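Long-range contacts in cytochrome P450 monooxygenase (Rhodococcus sp. ECU0066, PDB 6KBH), which probably acts as a self-sufficient monooxygenase, joining in one chain a heme-binding P450 part, an FMN-binding part and a [2Fe-2S] cluster-binding part: residues A[193-198]-A[239-243]; A[113-117]-A[226-230]; A[181-186]-A[203-208]; A[156-161]-A[405-409]; A[301-307]-A[373-377]. All coordinates share one frame; numbering follows the deposited sequence.

Interaction 1: A[193-198]-A[239-243]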
# COMPACT_ATOMS: atom_id res chain seq x y z
N GLY A 193 -13.03 -8.60 19.04
CA GLY A 193 -12.90 -9.71 19.97
C GLY A 193 -14.14 -10.05 20.77
O GLY A 193 -14.01 -10.71 21.81
N VAL A 194 -15.33 -9.64 20.32
CA VAL A 194 -16.57 -9.84 21.06
C VAL A 194 -17.06 -11.27 20.83
O VAL A 194 -16.91 -11.79 19.71
CB VAL A 194 -17.63 -8.78 20.66
CG1 VAL A 194 -17.88 -8.76 19.14
CG2 VAL A 194 -18.94 -8.94 21.42
N PRO A 195 -17.61 -11.94 21.84
CA PRO A 195 -18.11 -13.31 21.64
C PRO A 195 -19.21 -13.34 20.59
O PRO A 195 -20.03 -12.43 20.49
CB PRO A 195 -18.66 -13.69 23.02
CG PRO A 195 -17.87 -12.88 23.98
CD PRO A 195 -17.63 -11.57 23.27
N GLU A 196 -19.23 -14.43 19.80
CA GLU A 196 -20.25 -14.59 18.78
C GLU A 196 -21.64 -14.66 19.38
O GLU A 196 -22.62 -14.23 18.75
CB GLU A 196 -19.96 -15.84 17.95
CG GLU A 196 -18.49 -15.98 17.56
CD GLU A 196 -18.27 -17.00 16.46
OE1 GLU A 196 -19.28 -17.46 15.88
OE2 GLU A 196 -17.10 -17.34 16.19
N GLU A 197 -21.76 -15.22 20.59
CA GLU A 197 -23.01 -15.15 21.36
C GLU A 197 -23.57 -13.73 21.38
O GLU A 197 -24.77 -13.52 21.19
CB GLU A 197 -22.75 -15.64 22.78
CG GLU A 197 -21.84 -16.85 22.88
CD GLU A 197 -20.93 -16.80 24.10
OE1 GLU A 197 -21.33 -16.23 25.13
OE2 GLU A 197 -19.79 -17.32 24.01
N ASP A 198 -22.70 -12.75 21.60
CA ASP A 198 -23.10 -11.38 21.88
C ASP A 198 -23.20 -10.51 20.63
O ASP A 198 -23.54 -9.33 20.75
CB ASP A 198 -22.10 -10.74 22.85
CG ASP A 198 -22.16 -11.36 24.23
OD1 ASP A 198 -23.23 -11.30 24.86
OD2 ASP A 198 -21.13 -11.91 24.68
N VAL A 239 -20.79 -6.59 27.94
CA VAL A 239 -19.87 -7.35 27.10
C VAL A 239 -18.43 -7.11 27.53
O VAL A 239 -17.63 -8.05 27.62
CB VAL A 239 -20.09 -7.00 25.62
CG1 VAL A 239 -19.05 -7.67 24.76
CG2 VAL A 239 -21.49 -7.41 25.18
N LEU A 240 -18.08 -5.85 27.81
CA LEU A 240 -16.73 -5.55 28.28
C LEU A 240 -16.45 -6.19 29.63
O LEU A 240 -15.34 -6.69 29.88
CB LEU A 240 -16.51 -4.04 28.35
CG LEU A 240 -15.06 -3.66 28.69
CD1 LEU A 240 -14.10 -4.22 27.66
CD2 LEU A 240 -14.90 -2.15 28.83
N ASP A 241 -17.44 -6.18 30.53
CA ASP A 241 -17.26 -6.84 31.82
C ASP A 241 -17.11 -8.35 31.66
O ASP A 241 -16.35 -8.98 32.40
CB ASP A 241 -18.44 -6.52 32.75
CG ASP A 241 -18.37 -5.12 33.33
OD1 ASP A 241 -17.31 -4.47 33.21
OD2 ASP A 241 -19.39 -4.67 33.90
N LYS A 242 -17.82 -8.94 30.69
CA LYS A 242 -17.71 -10.37 30.48
C LYS A 242 -16.32 -10.76 29.99
O LYS A 242 -15.69 -11.67 30.55
CB LYS A 242 -18.78 -10.84 29.48
CG LYS A 242 -18.63 -12.30 29.09
CD LYS A 242 -19.42 -12.64 27.84
CE LYS A 242 -20.87 -12.96 28.18
NZ LYS A 242 -21.59 -13.54 27.01
N MET A 243 -15.82 -10.09 28.95
CA MET A 243 -14.48 -10.34 28.44
C MET A 243 -13.40 -9.68 29.28
O MET A 243 -12.22 -9.80 28.94
CB MET A 243 -14.37 -9.86 26.99
CG MET A 243 -14.68 -8.39 26.80
SD MET A 243 -14.40 -7.79 25.12
CE MET A 243 -15.68 -8.67 24.23

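Interaction 2: A[113-117]-A[226-230]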
# COMPACT_ATOMS: atom_id res chain seq x y z
N VAL A 113 -32.82 11.14 26.27
CA VAL A 113 -32.80 9.71 25.95
C VAL A 113 -31.41 9.13 26.17
O VAL A 113 -31.26 8.03 26.71
CB VAL A 113 -33.28 9.48 24.50
CG1 VAL A 113 -33.33 8.00 24.18
CG2 VAL A 113 -34.64 10.14 24.28
N LEU A 114 -30.37 9.87 25.76
CA LEU A 114 -29.00 9.41 25.99
C LEU A 114 -28.69 9.32 27.48
O LEU A 114 -28.07 8.36 27.94
CB LEU A 114 -28.01 10.35 25.30
CG LEU A 114 -27.89 10.29 23.78
CD1 LEU A 114 -27.08 11.48 23.28
CD2 LEU A 114 -27.25 8.98 23.33
N ALA A 115 -29.12 10.33 28.26
CA ALA A 115 -28.83 10.33 29.69
C ALA A 115 -29.58 9.22 30.41
O ALA A 115 -29.12 8.77 31.47
CB ALA A 115 -29.19 11.69 30.29
N ARG A 116 -30.71 8.76 29.87
CA ARG A 116 -31.47 7.70 30.52
C ARG A 116 -30.70 6.39 30.54
O ARG A 116 -30.81 5.62 31.51
CB ARG A 116 -32.82 7.53 29.83
CG ARG A 116 -33.87 8.54 30.28
CD ARG A 116 -35.27 8.01 30.06
NE ARG A 116 -35.54 7.78 28.65
CZ ARG A 116 -36.08 8.69 27.83
NH1 ARG A 116 -36.39 9.89 28.29
NH2 ARG A 116 -36.29 8.39 26.56
N TYR A 117 -29.93 6.10 29.50
CA TYR A 117 -28.98 4.99 29.53
C TYR A 117 -27.66 5.37 30.16
O TYR A 117 -26.71 4.58 30.11
CB TYR A 117 -28.74 4.45 28.12
CG TYR A 117 -29.91 3.72 27.50
CD1 TYR A 117 -30.92 4.41 26.85
CD2 TYR A 117 -30.00 2.34 27.57
CE1 TYR A 117 -32.00 3.75 26.28
CE2 TYR A 117 -31.07 1.66 27.01
CZ TYR A 117 -32.06 2.37 26.36
OH TYR A 117 -33.13 1.71 25.80
N ALA A 226 -30.34 8.36 19.36
CA ALA A 226 -30.03 8.37 20.79
C ALA A 226 -30.58 7.13 21.48
O ALA A 226 -30.00 6.65 22.47
CB ALA A 226 -30.60 9.63 21.44
N ASP A 227 -31.69 6.58 20.99
CA ASP A 227 -32.24 5.37 21.57
C ASP A 227 -31.41 4.15 21.20
O ASP A 227 -31.09 3.32 22.06
CB ASP A 227 -33.70 5.19 21.13
CG ASP A 227 -34.49 4.31 22.06
OD1 ASP A 227 -34.60 4.65 23.26
OD2 ASP A 227 -35.03 3.28 21.60
N ALA A 228 -31.03 4.02 19.92
CA ALA A 228 -30.21 2.89 19.51
C ALA A 228 -28.80 2.99 20.08
O ALA A 228 -28.19 1.96 20.40
CB ALA A 228 -30.17 2.80 17.99
N VAL A 229 -28.26 4.21 20.20
CA VAL A 229 -26.91 4.37 20.73
C VAL A 229 -26.89 4.11 22.23
O VAL A 229 -25.94 3.51 22.75
CB VAL A 229 -26.38 5.78 20.38
CG1 VAL A 229 -25.09 6.08 21.12
CG2 VAL A 229 -26.16 5.89 18.87
N GLY A 230 -27.93 4.55 22.94
CA GLY A 230 -28.01 4.27 24.37
C GLY A 230 -28.17 2.79 24.67
O GLY A 230 -27.52 2.26 25.58

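Interaction 3: A[181-186]-A[203-208]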
# COMPACT_ATOMS: atom_id res chain seq x y z
N TRP A 181 -23.62 -3.98 3.14
CA TRP A 181 -23.94 -3.26 4.36
C TRP A 181 -23.63 -4.10 5.60
O TRP A 181 -23.29 -3.54 6.65
CB TRP A 181 -25.41 -2.86 4.36
CG TRP A 181 -25.80 -2.14 5.59
CD1 TRP A 181 -26.53 -2.64 6.62
CD2 TRP A 181 -25.46 -0.80 5.93
NE1 TRP A 181 -26.68 -1.68 7.59
CE2 TRP A 181 -26.03 -0.54 7.19
CE3 TRP A 181 -24.74 0.21 5.30
CZ2 TRP A 181 -25.90 0.69 7.83
CZ3 TRP A 181 -24.61 1.44 5.93
CH2 TRP A 181 -25.19 1.66 7.19
N GLU A 182 -23.72 -5.42 5.49
CA GLU A 182 -23.64 -6.31 6.64
C GLU A 182 -22.22 -6.75 6.95
O GLU A 182 -21.77 -6.65 8.10
CB GLU A 182 -24.53 -7.53 6.42
CG GLU A 182 -26.01 -7.23 6.26
CD GLU A 182 -26.67 -6.78 7.55
OE1 GLU A 182 -26.02 -6.84 8.62
OE2 GLU A 182 -27.85 -6.38 7.50
N VAL A 183 -21.49 -7.25 5.94
CA VAL A 183 -20.22 -7.93 6.19
C VAL A 183 -19.24 -7.06 6.98
O VAL A 183 -18.66 -7.56 7.95
CB VAL A 183 -19.63 -8.46 4.89
CG1 VAL A 183 -18.34 -9.22 5.17
CG2 VAL A 183 -20.61 -9.36 4.17
N PRO A 184 -19.01 -5.79 6.62
CA PRO A 184 -18.05 -4.99 7.41
C PRO A 184 -18.43 -4.85 8.87
O PRO A 184 -17.55 -4.67 9.72
CB PRO A 184 -18.04 -3.64 6.69
CG PRO A 184 -18.42 -3.96 5.30
CD PRO A 184 -19.43 -5.06 5.41
N LEU A 185 -19.72 -4.94 9.20
CA LEU A 185 -20.14 -4.86 10.59
C LEU A 185 -19.70 -6.10 11.36
O LEU A 185 -19.20 -5.99 12.49
CB LEU A 185 -21.65 -4.67 10.67
CG LEU A 185 -22.28 -4.58 12.06
CD1 LEU A 185 -21.65 -3.44 12.85
CD2 LEU A 185 -23.78 -4.40 11.95
N THR A 186 -19.87 -7.28 10.77
CA THR A 186 -19.54 -8.52 11.47
C THR A 186 -18.04 -8.65 11.69
O THR A 186 -17.60 -8.99 12.80
CB THR A 186 -20.07 -9.74 10.70
OG1 THR A 186 -19.62 -9.69 9.34
CG2 THR A 186 -21.60 -9.79 10.74
N ARG A 203 -25.31 -5.80 16.62
CA ARG A 203 -25.64 -5.40 15.26
C ARG A 203 -27.04 -4.81 15.17
O ARG A 203 -27.27 -3.83 14.45
CB ARG A 203 -25.52 -6.60 14.32
CG ARG A 203 -24.39 -7.52 14.66
CD ARG A 203 -24.58 -8.89 14.05
NE ARG A 203 -24.37 -8.86 12.61
CZ ARG A 203 -25.33 -8.66 11.71
NH1 ARG A 203 -26.59 -8.49 12.11
NH2 ARG A 203 -25.04 -8.64 10.42
N GLU A 204 -28.01 -5.42 15.88
CA GLU A 204 -29.35 -4.84 15.94
C GLU A 204 -29.28 -3.39 16.38
O GLU A 204 -30.02 -2.54 15.87
CB GLU A 204 -30.21 -5.67 16.91
CG GLU A 204 -31.72 -5.60 16.71
CD GLU A 204 -32.36 -4.33 17.28
OE1 GLU A 204 -32.67 -4.34 18.49
OE2 GLU A 204 -32.55 -3.34 16.54
N TYR A 205 -28.36 -3.07 17.29
CA TYR A 205 -28.17 -1.72 17.79
C TYR A 205 -27.18 -0.91 16.95
O TYR A 205 -26.81 0.19 17.35
CB TYR A 205 -27.69 -1.76 19.24
CG TYR A 205 -28.61 -2.46 20.22
CD1 TYR A 205 -29.94 -2.70 19.91
CD2 TYR A 205 -28.14 -2.88 21.46
CE1 TYR A 205 -30.78 -3.35 20.81
CE2 TYR A 205 -28.97 -3.52 22.36
CZ TYR A 205 -30.29 -3.75 22.03
OH TYR A 205 -31.12 -4.40 22.93
N SER A 206 -26.75 -1.44 15.80
CA SER A 206 -25.83 -0.74 14.90
C SER A 206 -26.62 -0.10 13.77
O SER A 206 -27.37 -0.78 13.07
CB SER A 206 -24.79 -1.71 14.34
OG SER A 206 -23.96 -2.23 15.35
N ILE A 207 -26.45 1.22 13.60
CA ILE A 207 -27.27 1.99 12.68
C ILE A 207 -26.40 2.98 11.91
O ILE A 207 -25.22 3.16 12.18
CB ILE A 207 -28.40 2.76 13.40
CG1 ILE A 207 -27.81 3.70 14.45
CG2 ILE A 207 -29.40 1.79 14.02
CD1 ILE A 207 -28.77 4.77 14.91
N ALA A 208 -27.04 3.64 10.94
CA ALA A 208 -26.38 4.69 10.17
C ALA A 208 -26.30 5.97 10.99
O ALA A 208 -27.25 6.34 11.68
CB ALA A 208 -27.12 4.94 8.86

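Interaction 4: A[156-161]-A[405-409]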
# COMPACT_ATOMS: atom_id res chain seq x y z
N VAL A 156 -12.80 -13.17 7.45
CA VAL A 156 -13.50 -12.32 6.50
C VAL A 156 -13.82 -13.09 5.22
O VAL A 156 -14.86 -12.86 4.60
CB VAL A 156 -12.68 -11.05 6.22
CG1 VAL A 156 -11.23 -11.40 5.96
CG2 VAL A 156 -13.27 -10.26 5.06
N ARG A 157 -12.94 -14.01 4.82
CA ARG A 157 -13.25 -14.85 3.67
C ARG A 157 -14.46 -15.74 3.94
O ARG A 157 -15.29 -15.97 3.05
CB ARG A 157 -12.03 -15.70 3.30
CG ARG A 157 -10.89 -14.90 2.69
CD ARG A 157 -9.75 -15.81 2.27
NE ARG A 157 -8.69 -15.07 1.60
CZ ARG A 157 -8.69 -14.77 0.31
NH1 ARG A 157 -9.71 -15.15 -0.46
NH2 ARG A 157 -7.68 -14.09 -0.22
N ARG A 158 -14.56 -16.27 5.16
CA ARG A 158 -15.74 -17.04 5.55
C ARG A 158 -17.00 -16.18 5.47
O ARG A 158 -18.00 -16.58 4.87
CB ARG A 158 -15.55 -17.60 6.96
CG ARG A 158 -16.73 -18.42 7.47
CD ARG A 158 -16.50 -18.94 8.89
NE ARG A 158 -16.59 -17.88 9.90
CZ ARG A 158 -17.73 -17.47 10.44
NH1 ARG A 158 -18.88 -18.02 10.08
NH2 ARG A 158 -17.72 -16.50 11.35
N LEU A 159 -16.95 -14.99 6.07
CA LEU A 159 -18.14 -14.14 6.13
C LEU A 159 -18.51 -13.58 4.76
O LEU A 159 -19.69 -13.43 4.44
CB LEU A 159 -17.93 -13.01 7.13
CG LEU A 159 -17.86 -13.44 8.60
CD1 LEU A 159 -17.43 -12.28 9.47
CD2 LEU A 159 -19.20 -13.99 9.05
N THR A 160 -17.50 -13.26 3.94
CA THR A 160 -17.79 -12.75 2.60
C THR A 160 -18.55 -13.78 1.77
O THR A 160 -19.40 -13.40 0.95
CB THR A 160 -16.49 -12.33 1.90
OG1 THR A 160 -15.86 -11.28 2.66
CG2 THR A 160 -16.77 -11.82 0.50
N ARG A 161 -18.28 -15.07 1.98
CA ARG A 161 -18.94 -16.09 1.18
C ARG A 161 -20.27 -16.54 1.78
O ARG A 161 -21.23 -16.78 1.04
CB ARG A 161 -18.03 -17.30 0.99
CG ARG A 161 -18.80 -18.58 0.70
CD ARG A 161 -17.89 -19.59 0.06
NE ARG A 161 -16.94 -18.90 -0.82
CZ ARG A 161 -15.75 -19.36 -1.15
NH1 ARG A 161 -15.35 -20.53 -0.68
NH2 ARG A 161 -14.94 -18.67 -1.95
N ILE A 405 -10.92 -8.69 -0.75
CA ILE A 405 -11.55 -10.01 -0.79
C ILE A 405 -12.99 -9.93 -1.31
O ILE A 405 -13.43 -10.80 -2.06
CB ILE A 405 -11.46 -10.71 0.58
CG1 ILE A 405 -10.08 -10.57 1.16
CG2 ILE A 405 -11.72 -12.18 0.40
CD1 ILE A 405 -10.03 -10.67 2.66
N PHE A 406 -13.74 -8.93 -0.85
CA PHE A 406 -15.03 -8.66 -1.46
C PHE A 406 -14.91 -8.67 -2.97
O PHE A 406 -15.66 -9.35 -3.68
CB PHE A 406 -15.60 -7.31 -1.01
CG PHE A 406 -15.90 -7.19 0.46
CD1 PHE A 406 -16.02 -8.31 1.26
CD2 PHE A 406 -16.10 -5.94 1.03
CE1 PHE A 406 -16.31 -8.18 2.61
CE2 PHE A 406 -16.40 -5.81 2.38
CZ PHE A 406 -16.50 -6.93 3.16
N LEU A 407 -13.96 -7.90 -3.48
CA LEU A 407 -13.74 -7.75 -4.90
C LEU A 407 -12.96 -8.90 -5.51
O LEU A 407 -12.77 -8.92 -6.73
CB LEU A 407 -13.02 -6.42 -5.19
CG LEU A 407 -12.94 -5.98 -6.65
CD1 LEU A 407 -14.33 -5.85 -7.26
CD2 LEU A 407 -12.14 -4.70 -6.80
N GLU A 408 -12.49 -9.88 -4.74
CA GLU A 408 -12.02 -11.02 -5.51
C GLU A 408 -13.11 -12.07 -5.67
O GLU A 408 -13.27 -12.62 -6.77
CB GLU A 408 -10.74 -11.64 -4.93
CG GLU A 408 -10.79 -12.30 -3.58
CD GLU A 408 -9.78 -13.44 -3.47
OE1 GLU A 408 -9.81 -14.35 -4.32
OE2 GLU A 408 -8.96 -13.42 -2.53
N GLU A 409 -13.92 -12.31 -4.64
CA GLU A 409 -14.98 -13.30 -4.77
C GLU A 409 -16.00 -12.91 -5.83
O GLU A 409 -16.45 -13.75 -6.61
CB GLU A 409 -15.68 -13.53 -3.43
CG GLU A 409 -16.61 -14.72 -3.50
CD GLU A 409 -17.13 -15.19 -2.16
OE1 GLU A 409 -16.96 -14.46 -1.16
OE2 GLU A 409 -17.69 -16.31 -2.11

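Interaction 5: A[301-307]-A[373-377]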
# COMPACT_ATOMS: atom_id res chain seq x y z
N HIS A 301 -17.29 1.21 -15.83
CA HIS A 301 -16.28 0.90 -16.84
C HIS A 301 -16.11 -0.62 -16.82
O HIS A 301 -15.32 -1.16 -16.05
CB HIS A 301 -14.95 1.59 -16.56
CG HIS A 301 -15.07 3.02 -16.13
ND1 HIS A 301 -15.40 3.39 -14.85
CD2 HIS A 301 -14.85 4.17 -16.81
CE1 HIS A 301 -15.40 4.71 -14.76
NE2 HIS A 301 -15.07 5.21 -15.94
N ARG A 302 -16.86 -1.33 -17.67
CA ARG A 302 -16.84 -2.78 -17.55
C ARG A 302 -15.59 -3.42 -18.16
O ARG A 302 -15.29 -4.57 -17.84
CB ARG A 302 -18.09 -3.40 -18.17
CG ARG A 302 -18.41 -4.75 -17.52
CD ARG A 302 -19.35 -5.61 -18.34
NE ARG A 302 -19.25 -7.00 -17.92
CZ ARG A 302 -20.05 -7.56 -17.02
NH1 ARG A 302 -20.99 -6.84 -16.44
NH2 ARG A 302 -19.91 -8.84 -16.70
N ASP A 303 -14.87 -2.71 -19.04
CA ASP A 303 -13.63 -3.26 -19.56
C ASP A 303 -12.62 -3.48 -18.44
O ASP A 303 -12.01 -4.55 -18.34
CB ASP A 303 -13.05 -2.34 -20.64
CG ASP A 303 -12.99 -0.89 -20.20
OD1 ASP A 303 -13.79 -0.50 -19.33
OD2 ASP A 303 -12.13 -0.15 -20.72
N VAL A 304 -12.44 -2.48 -17.58
CA VAL A 304 -11.55 -2.63 -16.44
C VAL A 304 -12.13 -3.62 -15.44
O VAL A 304 -11.38 -4.30 -14.72
CB VAL A 304 -11.24 -1.26 -15.81
CG1 VAL A 304 -12.50 -0.60 -15.36
CG2 VAL A 304 -10.31 -1.40 -14.65
N TRP A 305 -13.45 -3.74 -15.38
CA TRP A 305 -14.06 -4.82 -14.60
C TRP A 305 -13.58 -6.18 -15.10
O TRP A 305 -13.12 -7.01 -14.31
CB TRP A 305 -15.58 -4.72 -14.67
CG TRP A 305 -16.28 -6.03 -14.41
CD1 TRP A 305 -16.72 -6.92 -15.35
CD2 TRP A 305 -16.63 -6.59 -13.14
NE1 TRP A 305 -17.32 -7.99 -14.74
CE2 TRP A 305 -17.27 -7.81 -13.39
CE3 TRP A 305 -16.45 -6.17 -11.82
CZ2 TRP A 305 -17.75 -8.62 -12.36
CZ3 TRP A 305 -16.93 -6.97 -10.80
CH2 TRP A 305 -17.56 -8.19 -11.08
N GLU A 306 -13.70 -6.42 -16.40
CA GLU A 306 -13.30 -7.70 -16.97
C GLU A 306 -11.80 -7.94 -16.83
O GLU A 306 -11.36 -9.10 -16.79
CB GLU A 306 -13.72 -7.78 -18.43
CG GLU A 306 -15.14 -8.28 -18.65
CD GLU A 306 -15.66 -7.93 -20.03
OE1 GLU A 306 -14.84 -7.84 -20.97
OE2 GLU A 306 -16.89 -7.73 -20.17
N GLU A 307 -11.01 -6.87 -16.78
CA GLU A 307 -9.58 -7.03 -16.55
C GLU A 307 -9.31 -7.66 -15.19
O GLU A 307 -8.51 -8.59 -15.07
CB GLU A 307 -8.88 -5.67 -16.66
CG GLU A 307 -8.40 -5.34 -18.06
CD GLU A 307 -7.50 -4.13 -18.09
OE1 GLU A 307 -7.52 -3.34 -17.12
OE2 GLU A 307 -6.76 -3.96 -19.09
N PHE A 373 -10.36 6.70 -14.36
CA PHE A 373 -10.33 5.59 -13.42
C PHE A 373 -9.27 4.62 -13.91
O PHE A 373 -9.49 3.87 -14.87
CB PHE A 373 -11.73 4.97 -13.32
CG PHE A 373 -11.78 3.66 -12.60
CD1 PHE A 373 -11.17 3.49 -11.37
CD2 PHE A 373 -12.47 2.60 -13.15
CE1 PHE A 373 -11.24 2.29 -10.70
CE2 PHE A 373 -12.55 1.39 -12.49
CZ PHE A 373 -11.93 1.23 -11.27
N ASP A 374 -8.10 4.65 -13.28
CA ASP A 374 -6.89 3.97 -13.76
C ASP A 374 -6.33 3.11 -12.64
O ASP A 374 -5.60 3.61 -11.77
CB ASP A 374 -5.86 4.99 -14.24
CG ASP A 374 -4.55 4.35 -14.68
OD1 ASP A 374 -4.47 3.10 -14.78
OD2 ASP A 374 -3.58 5.10 -14.92
N ILE A 375 -6.63 1.81 -12.65
CA ILE A 375 -6.31 1.01 -11.46
C ILE A 375 -4.81 0.70 -11.39
O ILE A 375 -4.28 0.48 -10.29
CB ILE A 375 -7.18 -0.25 -11.40
CG1 ILE A 375 -6.72 -1.31 -12.40
CG2 ILE A 375 -8.63 0.09 -11.67
CD1 ILE A 375 -7.77 -2.33 -12.62
N ARG A 376 -4.11 0.66 -12.52
CA ARG A 376 -2.66 0.51 -12.48
C ARG A 376 -1.93 1.82 -12.20
O ARG A 376 -0.70 1.85 -12.26
CB ARG A 376 -2.10 -0.13 -13.76
CG ARG A 376 -2.55 -1.56 -13.97
CD ARG A 376 -2.64 -1.90 -15.45
NE ARG A 376 -2.88 -3.32 -15.69
CZ ARG A 376 -3.79 -3.77 -16.56
NH1 ARG A 376 -4.51 -2.90 -17.25
NH2 ARG A 376 -3.96 -5.07 -16.75
N ARG A 377 -2.66 2.90 -11.91
CA ARG A 377 -2.04 4.18 -11.55
C ARG A 377 -0.98 3.97 -10.48
O ARG A 377 -1.26 3.42 -9.42
CB ARG A 377 -3.12 5.16 -11.06
CG ARG A 377 -2.62 6.54 -10.63
CD ARG A 377 -3.75 7.38 -10.02
NE ARG A 377 -4.78 7.71 -11.00
CZ ARG A 377 -4.78 8.80 -11.75
NH1 ARG A 377 -3.79 9.69 -11.63
NH2 ARG A 377 -5.75 9.02 -12.62

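Interaction 1: A[193-198]-A[239-243]
Lys-242 reaches from the C-terminal end of helix 219-242 to Glu-197 and Asp-198, tying what is probably the P450 G helix to the loop that joins helix 183-192 to helix 199-204, the presumed E-F connection. The lysine gives more surface to the contact than any other residue. Its chain runs out nearly straight and then bends at chi3 (-84°), which takes the ammonium group over to the two acids. NZ approaches Asp-198 OD2 at 2.9 Å on the syn lone pair, the side facing the other carboxylate oxygen. The bond from the same NZ to Glu-197 OE1 is longer and weak, at 3.3 Å, which suggests that Asp-198 is the firmer partner. On the way, CD of Lys-242 passes CG of Pro-195.

Next to this salt-bridge network the packing is apolar. Val-239, one helical turn before Met-243, divides its two methyls: CG1 lies 3.6 Å from Val-194 CG2, while CG2 faces CB of Asp-198 and covers the acid's methylene. Met-243 reaches the loop through its terminal methyl alone. The loop begins at Gly-193, which leaves helix 183-192 with a positive phi of 95°, and its Val-194 also packs on Leu-189 and Leu-202. The methionine CE lies against the start of the loop, 3.5 Å from Val-194 CA and 3.6 Å from Pro-195 CD.

Interaction 2: A[113-117]-A[226-230]
Tyr-117 meets Gly-230 because a chi1 of -70° sets its CG opposite its own carbonyl carbon and chi2 (84°) turns the ring broadside to helix 219-242. The ring lies over bare backbone: Gly-230 CA stands 4.1 Å from its centroid in a CH-pi contact, and the lack of a side chain at the glycine lets the ring come this near. At the ring's edge is Asp-227 OD1, 4.1 Å from Tyr-117 CE1. A turn earlier, Leu-114 CG rests on Ala-226 CB at 3.6 Å, and Val-113 CG1 passes beside the Asp-227 carboxylate. With an alanine in place of Tyr-117, Gly-230 would lose its aromatic cover and a gap is likely to open there, with Lys-231 losing its weak hydrogen bond to the phenol oxygen. The contact lays the end of helix 108-116 along helix 219-242; Tyr-119 in the following loop touches both Leu-114 and Val-229, and Ala-228 turns away to meet Ile-207, in the loop after helix 199-204.

Interaction 3: A[181-186]-A[203-208]
The backbones of Leu-185 and Arg-203 come within 7.2 Å, CA to CA, but the gap widens to 10.1 Å between the CA atoms of Trp-181 and Ala-208, as the chain leaves helix 199-204 at Tyr-205 and continues as a loop. Arg-203 does most of the bridging. Bent at chi3 (73°), it brings its guanidinium alongside Thr-186 to Glu-182, whose own chain is folded at chi2. NH2 of Arg-203 lies 2.7 Å from Glu-182 OE1; the salt bridge is close, but the hydrogen bond is weak because the N-H points well off the oxygen (126°). Thr-186 CG2 sits at the guanidinium edge, 3.5 Å from Arg-203 NE, while the threonine hydroxyl turns back to its own helix and donates to Val-183 O. Leu-185 takes the middle: CD2 touches Arg-203 CB at 3.7 Å and CD1 comes 3.6 Å from Ser-206 OG, a hydroxyl bonded to Leu-202 O. At the wide end, CH2 of Trp-181 just meets the methyl of Ala-208. Between the presumed E and F helices, then, the pairing probably rests more on opposite charge than on a well-directed hydrogen bond, and the hydrocarbon parts of Leu-185 and Arg-203 supply the close packing.

Interaction 4: A[156-161]-A[405-409]
Two helices of the P450 core meet here, the presumed D helix (153-164) and L helix (396-413), with Ile-405 wedged between Val-156 and Arg-157. The short segments cross at -50° with their axes 10.1 Å apart. Ile-405 CD1 touches Val-156 CG1 at 3.6 Å, and its other branch, CG2, lies over one face of the Arg-157 guanidinium. That arginine is extended from CG to NE, a shape that carries it across Ile-405 to Glu-408. Its NH1 gives a hydrogen bond of 2.8 Å to Glu-408 OE2, met from above the carboxylate plane, the two flat groups being almost perpendicular (89°); NH2 points at the same oxygen, but its position is less certain. Were Arg-157 cut back to an alanine, the carboxylate of Glu-408 would probably lose its main counter-charge and the CG2 methyl of Ile-405 its cover.

Thr-160 lies between these pairs, its OG1 at the edge of the Phe-406 ring and bonded to Val-156 O, which Thr-160 N meets from the other face. On the next residue, Arg-161, NE makes a straight bond of 3.0 Å (174°) to Glu-409 OE2, an oxygen also paired with Arg-413. Val-156, Thr-160, Ile-405 and Phe-406 inside, with arginine-glutamate pairs flanking them, join what are probably helices D and L in the four-helix core bundle typical of the P450 fold.

Interaction 5: A[301-307]-A[373-377]
Phe-373 packs on His-301 and Val-304 where the loop leading toward the heme-binding cysteine, probably part of the P450 meander region, lies against the start of helix 302-310, the presumed J helix. Its CB stands over one face of the His-301 imidazole, 4.3 Å from the centroid in a CH-pi contact, while the rings meet obliquely, their planes 46° apart. The histidine, at the N-cap position, is kept from turning by a hydrogen bond from ND1 to Leu-297 O. Farther out, CE2 of Phe-373 comes 3.5 Å from Val-304 CG1, and the ring continues onto Leu-298 and Cys-322.

Asp-374 turns away and starts a type I beta turn to Arg-377. Within it, Ile-375 meets Val-304 tip to tip, CD1 against CG2 at 3.4 Å; with CG2 anti to the backbone N and CG1 between N and the carbonyl carbon (chi1 59°), Val-304 offers one methyl to each partner. Arg-376 stretches along the surface to Glu-307, one helical turn beyond Val-304. The carboxylate and guanidinium planes stand 80° apart, and one nitrogen does the work: NH1 lies 3.0 Å from Glu-307 OE1 and sends a nearly straight hydrogen bond of 3.1 Å to OE2.

Interactions 1 and 2 share helix 219-242, their centres 21 Å apart. Interaction 3 touches interaction 2 through Ile-207 CD1 on Ala-228 CB (3.9 Å) and interaction 4 through Thr-186 OG1 on Leu-159 CD1 and Val-183 CG1 on Phe-406 CE1 (3.4 Å each), linking the outer helices to the core bundle. Interaction 5 lies about 5 Å from interaction 4 at the nearest atoms, without touching it. All five are structural contacts away from the annotated sites, though three lie within about 12 Å of the heme: the side chain of Phe-406 is about 9 Å and that of Leu-185 about 10 Å from it, with residue Gly-193 at about 12 Å.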